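Local structure of spherulin-4 (Aspergillus clavatus, 5C5G) at residues V41-G49 / V71-T79; L108-D116 / G142-V150. The protein is a fungal glycoside hydrolase with a (beta/alpha) barrel that binds N-acetyl-D-galactosamine and probably acts on galactosaminogalactan during its biosynthesis. One frame throughout, in Å; residues are numbered along the deposited sequence.

Contact 1 of 2, residues V41-G49 / V71-T79; sequences VINPGSGPG and VRLLGYVAT
The carboxamide of Asn-43 lies flat over one face of the Tyr-76 ring, the two planes only 8° apart. In both residues CG is anti to the backbone N (chi1 -178° for Asn-43, 177° for Tyr-76), and the side chains run side by side in the same direction, which lets amide and ring stack; Asn-43 CG sits 3.5 Å from Tyr-76 CG, and ND2 reaches out over the CD2 side. Asparagine suits the place because its other end is also used: OD1 takes the N-H of Gly-47 at 3.0 Å, fixing the rotation of the amide and drawing the loop 43-47 round the tyrosine. Gly-47, at backbone angles open chiefly to glycine, brings its CA to 3.3 Å from Tyr-76 O. Val-41 CG1 packs on Tyr-76 CB (3.9 Å), near the ring plane at its edge. On the other face of the sheet, Ile-42 CG2 touches Leu-73 CD2. The backbones pair as well: Ile-42 N donates to Leu-74 O (2.9 Å) and Tyr-76 N to Ile-42 O (3.0 Å). The phenol OH has Asp-116 as its partner. These are neighbouring parallel strands of a TIM-type (beta/alpha) barrel, joined by a beta-alpha-beta crossover, with the sugar-binding Tyr-76 toward their C-terminal ends.

Contact 2 of 2, residues L108-D116 / G142-V150; sequences LAVRGIFFD and GLGPDHYVV
Arg-111 and Asp-146 form a salt bridge where the two segments lead into their strands. Arg-111 NE donates to Asp-146 OD1 at 2.7 Å, and NH1 adds a weak bond to the same oxygen. OD1 lies at the guanidinium edge, but is met from above the carboxylate plane, the two groups being turned 50° apart. A bend at chi3 (82°) swings the guanidinium there, and Pro-145, after a cis peptide bond, lays CD over one of its faces. Next to this, Arg-111 O accepts the N-H of Tyr-148, 2.9 Å from N to O. Gly-112 follows, its CA 3.0 Å from Tyr-148 O, too close for any side chain on that side. The parallel ladder continues through Ile-113 and Val-150 to Phe-115 N, which meets Val-150 O at 2.8 Å. Branched and aromatic residues fill both faces: Phe-114 CD1 rests on Val-150 CG1 (3.6 Å), while Val-149 CG1 meets the edge of the Phe-115 ring. Farther out, Val-110 CG2 packs on Leu-143 CD2, and a water lies within hydrogen-bonding distance of Val-110 O and Gly-144 O. Asp-146 OD2 also pairs with Arg-72, so the carboxylate bridges two arginines, and the two positive charges beside it probably favour its ionised form.

From the N terminus, strand 38-42 leads through helix 56-66 to strand 71-78, and contact 1 closes that loop. The chain then passes along helix 86-103 into strand 112-116, goes on through helix 124-139, and returns at strand 148-152, where contact 2 closes the second loop. The two loops are in series, neither nested nor crossed. Strands 71-78 and 112-116 are neighbours, so the contacts together join four consecutive staves of the eight-stranded barrel. Backbone pairing between Leu-73 and Arg-111 fastens them near the strand starts; at the other end contacts 1 and 2 each bring one residue of the N-acetyl-D-galactosamine site to the C-terminal ends of the strands.

Contact 1 of 2, residues V41-G49 / V71-T79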
loop_
_atom_site.group_PDB
_atom_site.type_symbol
_atom_site.label_atom_id
_atom_site.label_comp_id
_atom_site.label_asym_id
_atom_site.label_seq_id
_atom_site.Cartn_x
_atom_site.Cartn_y
_atom_site.Cartn_z
ATOM N N VAL A 41 -1.716 4.438 1.115
ATOM C CA VAL A 41 -1.606 4.265 2.556
ATOM C C VAL A 41 -1.266 5.598 3.185
ATOM O O VAL A 41 -0.265 6.226 2.819
ATOM C CB VAL A 41 -0.506 3.272 2.921
ATOM C CG1 VAL A 41 -0.461 3.066 4.413
ATOM C CG2 VAL A 41 -0.721 1.944 2.188
ATOM N N ILE A 42 -2.070 6.024 4.131
ATOM C CA ILE A 42 -1.738 7.232 4.880
ATOM C C ILE A 42 -1.376 6.836 6.308
ATOM O O ILE A 42 -1.810 5.801 6.848
ATOM C CB ILE A 42 -2.822 8.296 4.785
ATOM C CG1 ILE A 42 -4.130 7.719 5.237
ATOM C CG2 ILE A 42 -2.965 8.829 3.323
ATOM C CD1 ILE A 42 -4.399 7.820 6.712
ATOM N N ASN A 43 -0.553 7.667 6.912
ATOM C CA ASN A 43 0.192 7.276 8.092
ATOM C C ASN A 43 0.573 8.513 8.893
ATOM O O ASN A 43 1.690 8.994 8.803
ATOM C CB ASN A 43 1.426 6.503 7.629
ATOM C CG ASN A 43 2.255 5.990 8.752
ATOM O OD1 ASN A 43 1.841 6.007 9.913
ATOM N ND2 ASN A 43 3.448 5.517 8.426
ATOM N N PRO A 44 -0.359 9.022 9.695
ATOM C CA PRO A 44 -0.047 10.241 10.442
ATOM C C PRO A 44 1.145 10.123 11.396
ATOM O O PRO A 44 1.913 11.071 11.503
ATOM C CB PRO A 44 -1.349 10.522 11.185
ATOM C CG PRO A 44 -2.410 9.951 10.276
ATOM C CD PRO A 44 -1.792 8.694 9.737
ATOM N N GLY A 45 1.314 8.989 12.060
ATOM C CA GLY A 45 2.392 8.831 13.028
ATOM C C GLY A 45 2.576 7.372 13.414
ATOM O O GLY A 45 2.335 6.991 14.556
ATOM N N SER A 46 3.012 6.558 12.459
ATOM C CA SER A 46 3.078 5.099 12.632
ATOM C C SER A 46 1.754 4.605 13.190
ATOM O O SER A 46 1.711 3.809 14.125
ATOM C CB SER A 46 4.240 4.704 13.545
ATOM O OG SER A 46 5.476 5.081 12.949
ATOM N N GLY A 47 0.677 5.074 12.570
ATOM C CA GLY A 47 -0.671 4.898 13.078
ATOM C C GLY A 47 -1.430 6.194 12.961
ATOM O O GLY A 47 -0.910 7.173 12.433
ATOM N N PRO A 48 -2.646 6.218 13.501
ATOM C CA PRO A 48 -3.507 7.387 13.358
ATOM C C PRO A 48 -3.152 8.506 14.329
ATOM O O PRO A 48 -3.736 9.594 14.223
ATOM C CB PRO A 48 -4.905 6.817 13.620
ATOM C CG PRO A 48 -4.657 5.655 14.541
ATOM C CD PRO A 48 -3.352 5.068 14.093
ATOM N N GLY A 49 -2.204 8.267 15.228
ATOM C CA GLY A 49 -1.794 9.263 16.193
ATOM C C GLY A 49 -2.524 9.098 17.509
ATOM O O GLY A 49 -3.408 8.261 17.654
ATOM N N VAL A 71 -9.362 6.080 -6.051
ATOM C CA VAL A 71 -8.464 6.016 -4.908
ATOM C C VAL A 71 -9.083 5.159 -3.819
ATOM O O VAL A 71 -10.272 5.295 -3.508
ATOM C CB VAL A 71 -8.236 7.427 -4.327
ATOM C CG1 VAL A 71 -7.555 7.393 -2.944
ATOM C CG2 VAL A 71 -7.432 8.268 -5.307
ATOM N N ARG A 72 -8.264 4.308 -3.226
ATOM C CA ARG A 72 -8.642 3.577 -2.022
ATOM C C ARG A 72 -7.631 3.872 -0.947
ATOM O O ARG A 72 -6.496 3.382 -0.988
ATOM C CB ARG A 72 -8.691 2.076 -2.295
ATOM C CG ARG A 72 -9.794 1.652 -3.252
ATOM C CD ARG A 72 -11.191 1.945 -2.693
ATOM N NE ARG A 72 -12.245 1.551 -3.632
ATOM C CZ ARG A 72 -12.737 2.340 -4.581
ATOM N NH1 ARG A 72 -13.687 1.888 -5.391
ATOM N NH2 ARG A 72 -12.288 3.582 -4.723
ATOM N N LEU A 73 -8.026 4.709 0.007
ATOM C CA LEU A 73 -7.180 5.054 1.126
ATOM C C LEU A 73 -7.204 3.944 2.159
ATOM O O LEU A 73 -8.244 3.372 2.458
ATOM C CB LEU A 73 -7.669 6.324 1.811
ATOM C CG LEU A 73 -7.555 7.590 0.988
ATOM C CD1 LEU A 73 -8.222 8.738 1.699
ATOM C CD2 LEU A 73 -6.131 7.963 0.700
ATOM N N LEU A 74 -6.035 3.687 2.729
ATOM C CA LEU A 74 -5.886 2.733 3.828
ATOM C C LEU A 74 -5.189 3.416 4.984
ATOM O O LEU A 74 -4.255 4.196 4.788
ATOM C CB LEU A 74 -5.026 1.536 3.410
ATOM C CG LEU A 74 -5.439 0.772 2.147
ATOM C CD1 LEU A 74 -4.448 -0.352 1.896
ATOM C CD2 LEU A 74 -6.819 0.199 2.241
ATOM N N GLY A 75 -5.600 3.070 6.192
ATOM C CA GLY A 75 -4.907 3.551 7.379
ATOM C C GLY A 75 -3.764 2.628 7.785
ATOM O O GLY A 75 -3.976 1.419 7.927
ATOM N N TYR A 76 -2.578 3.182 8.007
ATOM C CA TYR A 76 -1.420 2.425 8.478
ATOM C C TYR A 76 -1.589 2.013 9.937
ATOM O O TYR A 76 -1.866 2.865 10.791
ATOM C CB TYR A 76 -0.172 3.302 8.337
ATOM C CG TYR A 76 1.113 2.695 8.849
ATOM C CD1 TYR A 76 1.372 2.609 10.211
ATOM C CD2 TYR A 76 2.091 2.267 7.967
ATOM C CE1 TYR A 76 2.547 2.066 10.680
ATOM C CE2 TYR A 76 3.276 1.728 8.426
ATOM C CZ TYR A 76 3.495 1.617 9.784
ATOM O OH TYR A 76 4.668 1.076 10.262
ATOM N N VAL A 77 -1.390 0.728 10.223
ATOM C CA VAL A 77 -1.389 0.225 11.596
ATOM C C VAL A 77 -0.217 -0.729 11.765
ATOM O O VAL A 77 -0.071 -1.686 10.991
ATOM C CB VAL A 77 -2.703 -0.508 11.936
ATOM C CG1 VAL A 77 -2.648 -1.087 13.357
ATOM C CG2 VAL A 77 -3.895 0.430 11.800
ATOM N N ALA A 78 0.619 -0.494 12.767
ATOM C CA ALA A 78 1.753 -1.369 13.022
ATOM C C ALA A 78 1.345 -2.606 13.814
ATOM O O ALA A 78 0.500 -2.516 14.708
ATOM C CB ALA A 78 2.827 -0.613 13.792
ATOM N N THR A 79 1.959 -3.758 13.520
ATOM C CA THR A 79 1.719 -4.965 14.311
ATOM C C THR A 79 2.962 -5.513 14.994
ATOM O O THR A 79 2.854 -6.452 15.759
ATOM C CB THR A 79 1.083 -6.105 13.491
ATOM O OG1 THR A 79 2.073 -6.710 12.646
ATOM C CG2 THR A 79 -0.076 -5.623 12.656
HETATM O O HOH W 1 -0.086 1.742 14.356
#

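Contact 2 of 2, residues L108-D116 / G142-V150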
loop_
_atom_site.group_PDB
_atom_site.type_symbol
_atom_site.label_atom_id
_atom_site.label_comp_id
_atom_site.label_asym_id
_atom_site.label_seq_id
_atom_site.Cartn_x
_atom_site.Cartn_y
_atom_site.Cartn_z
ATOM N N LEU A 108 -13.495 12.336 5.374
ATOM C CA LEU A 108 -12.339 12.115 6.227
ATOM C C LEU A 108 -12.444 10.682 6.698
ATOM O O LEU A 108 -12.988 10.405 7.766
ATOM C CB LEU A 108 -12.295 13.091 7.407
ATOM C CG LEU A 108 -11.018 12.887 8.235
ATOM C CD1 LEU A 108 -9.773 13.294 7.465
ATOM C CD2 LEU A 108 -11.052 13.604 9.559
ATOM N N ALA A 109 -11.930 9.771 5.883
ATOM C CA ALA A 109 -12.164 8.354 6.086
ATOM C C ALA A 109 -11.183 7.549 5.273
ATOM O O ALA A 109 -10.675 8.018 4.245
ATOM C CB ALA A 109 -13.577 7.984 5.669
ATOM N N VAL A 110 -10.994 6.305 5.692
ATOM C CA VAL A 110 -10.252 5.320 4.911
ATOM C C VAL A 110 -11.172 4.147 4.603
ATOM O O VAL A 110 -12.237 4.003 5.213
ATOM C CB VAL A 110 -8.959 4.882 5.628
ATOM C CG1 VAL A 110 -8.017 6.081 5.822
ATOM C CG2 VAL A 110 -9.261 4.227 6.950
ATOM N N ARG A 111 -10.749 3.330 3.646
ATOM C CA ARG A 111 -11.530 2.208 3.153
ATOM C C ARG A 111 -10.899 0.859 3.496
ATOM O O ARG A 111 -11.255 -0.163 2.907
ATOM C CB ARG A 111 -11.721 2.348 1.638
ATOM C CG ARG A 111 -12.547 3.581 1.278
ATOM C CD ARG A 111 -12.487 3.950 -0.190
ATOM N NE ARG A 111 -13.417 3.156 -0.977
ATOM C CZ ARG A 111 -14.294 3.642 -1.856
ATOM N NH1 ARG A 111 -15.081 2.801 -2.506
ATOM N NH2 ARG A 111 -14.386 4.946 -2.107
ATOM N N GLY A 112 -10.016 0.869 4.481
ATOM C CA GLY A 112 -9.351 -0.333 4.909
ATOM C C GLY A 112 -8.111 0.007 5.692
ATOM O O GLY A 112 -7.859 1.167 6.024
ATOM N N ILE A 113 -7.339 -1.030 5.992
ATOM C CA ILE A 113 -6.182 -0.945 6.856
ATOM C C ILE A 113 -4.998 -1.644 6.212
ATOM O O ILE A 113 -5.123 -2.733 5.628
ATOM C CB ILE A 113 -6.471 -1.596 8.230
ATOM C CG1 ILE A 113 -7.631 -0.868 8.943
ATOM C CG2 ILE A 113 -5.238 -1.631 9.103
ATOM C CD1 ILE A 113 -7.376 0.575 9.342
ATOM N N PHE A 114 -3.847 -0.990 6.350
ATOM C CA PHE A 114 -2.539 -1.512 5.958
ATOM C C PHE A 114 -1.802 -1.895 7.232
ATOM O O PHE A 114 -1.449 -1.021 8.022
ATOM C CB PHE A 114 -1.781 -0.413 5.213
ATOM C CG PHE A 114 -0.359 -0.745 4.869
ATOM C CD1 PHE A 114 -0.051 -1.445 3.725
ATOM C CD2 PHE A 114 0.690 -0.316 5.678
ATOM C CE1 PHE A 114 1.273 -1.716 3.386
ATOM C CE2 PHE A 114 2.010 -0.579 5.335
ATOM C CZ PHE A 114 2.299 -1.273 4.197
ATOM N N PHE A 115 -1.599 -3.193 7.448
ATOM C CA PHE A 115 -0.922 -3.713 8.637
ATOM C C PHE A 115 0.550 -3.879 8.330
ATOM O O PHE A 115 0.942 -4.753 7.542
ATOM C CB PHE A 115 -1.516 -5.047 9.050
ATOM C CG PHE A 115 -2.918 -4.951 9.588
ATOM C CD1 PHE A 115 -3.143 -4.394 10.848
ATOM C CD2 PHE A 115 -3.996 -5.430 8.874
ATOM C CE1 PHE A 115 -4.421 -4.309 11.374
ATOM C CE2 PHE A 115 -5.291 -5.344 9.391
ATOM C CZ PHE A 115 -5.502 -4.787 10.652
ATOM N N ASP A 116 1.382 -3.058 8.948
ATOM C CA ASP A 116 2.821 -3.134 8.741
ATOM C C ASP A 116 3.451 -4.172 9.652
ATOM O O ASP A 116 2.942 -4.488 10.732
ATOM C CB ASP A 116 3.464 -1.768 8.950
ATOM C CG ASP A 116 4.787 -1.619 8.229
ATOM O OD1 ASP A 116 5.108 -2.430 7.324
ATOM O OD2 ASP A 116 5.532 -0.690 8.569
ATOM N N GLY A 142 -17.241 2.378 9.289
ATOM C CA GLY A 142 -16.345 3.478 8.993
ATOM C C GLY A 142 -15.206 3.105 8.060
ATOM O O GLY A 142 -14.508 3.977 7.549
ATOM N N LEU A 143 -15.019 1.809 7.814
ATOM C CA LEU A 143 -13.973 1.333 6.909
ATOM C C LEU A 143 -14.548 0.811 5.596
ATOM O O LEU A 143 -13.836 0.196 4.808
ATOM C CB LEU A 143 -13.140 0.254 7.598
ATOM C CG LEU A 143 -12.450 0.719 8.870
ATOM C CD1 LEU A 143 -11.783 -0.454 9.562
ATOM C CD2 LEU A 143 -11.438 1.807 8.600
ATOM N N GLY A 144 -15.836 1.054 5.368
ATOM C CA GLY A 144 -16.498 0.610 4.156
ATOM C C GLY A 144 -16.396 1.606 3.020
ATOM O O GLY A 144 -15.910 2.726 3.181
ATOM N N PRO A 145 -16.880 1.202 1.843
ATOM C CA PRO A 145 -17.526 -0.097 1.629
ATOM C C PRO A 145 -16.562 -1.272 1.507
ATOM O O PRO A 145 -16.964 -2.436 1.607
ATOM C CB PRO A 145 -18.245 0.100 0.293
ATOM C CG PRO A 145 -17.442 1.123 -0.409
ATOM C CD PRO A 145 -16.959 2.060 0.650
ATOM N N ASP A 146 -15.290 -0.984 1.270
ATOM C CA ASP A 146 -14.359 -2.034 0.881
ATOM C C ASP A 146 -13.830 -2.880 2.034
ATOM O O ASP A 146 -13.608 -4.071 1.882
ATOM C CB ASP A 146 -13.175 -1.427 0.137
ATOM C CG ASP A 146 -13.613 -0.536 -1.003
ATOM O OD1 ASP A 146 -14.057 0.593 -0.735
ATOM O OD2 ASP A 146 -13.524 -0.972 -2.168
ATOM N N HIS A 147 -13.577 -2.252 3.170
ATOM C CA HIS A 147 -12.968 -2.935 4.307
ATOM C C HIS A 147 -11.730 -3.715 3.870
ATOM O O HIS A 147 -11.537 -4.876 4.221
ATOM C CB HIS A 147 -13.968 -3.878 4.971
ATOM C CG HIS A 147 -15.185 -3.192 5.519
ATOM N ND1 HIS A 147 -15.284 -2.796 6.834
ATOM C CD2 HIS A 147 -16.348 -2.829 4.929
ATOM C CE1 HIS A 147 -16.458 -2.222 7.035
ATOM N NE2 HIS A 147 -17.128 -2.234 5.896
ATOM N N TYR A 148 -10.881 -3.050 3.107
ATOM C CA TYR A 148 -9.699 -3.677 2.523
ATOM C C TYR A 148 -8.666 -3.987 3.599
ATOM O O TYR A 148 -8.519 -3.240 4.570
ATOM C CB TYR A 148 -9.101 -2.687 1.538
ATOM C CG TYR A 148 -8.406 -3.193 0.302
ATOM C CD1 TYR A 148 -9.106 -3.856 -0.699
ATOM C CD2 TYR A 148 -7.060 -2.912 0.090
ATOM C CE1 TYR A 148 -8.461 -4.276 -1.854
ATOM C CE2 TYR A 148 -6.409 -3.318 -1.064
ATOM C CZ TYR A 148 -7.112 -3.998 -2.028
ATOM O OH TYR A 148 -6.457 -4.397 -3.171
ATOM N N VAL A 149 -7.933 -5.076 3.415
ATOM C CA VAL A 149 -6.854 -5.472 4.311
ATOM C C VAL A 149 -5.595 -5.725 3.499
ATOM O O VAL A 149 -5.592 -6.552 2.579
ATOM C CB VAL A 149 -7.207 -6.759 5.067
ATOM C CG1 VAL A 149 -6.012 -7.266 5.881
ATOM C CG2 VAL A 149 -8.389 -6.518 5.991
ATOM N N VAL A 150 -4.526 -5.013 3.844
ATOM C CA VAL A 150 -3.215 -5.258 3.245
ATOM C C VAL A 150 -2.237 -5.592 4.353
ATOM O O VAL A 150 -2.292 -4.989 5.425
ATOM C CB VAL A 150 -2.721 -4.046 2.417
ATOM C CG1 VAL A 150 -1.306 -4.252 1.865
ATOM C CG2 VAL A 150 -3.676 -3.768 1.271
HETATM O O HOH W 2 -12.494 5.819 8.101
HETATM O O HOH W 3 -14.861 4.499 4.696
#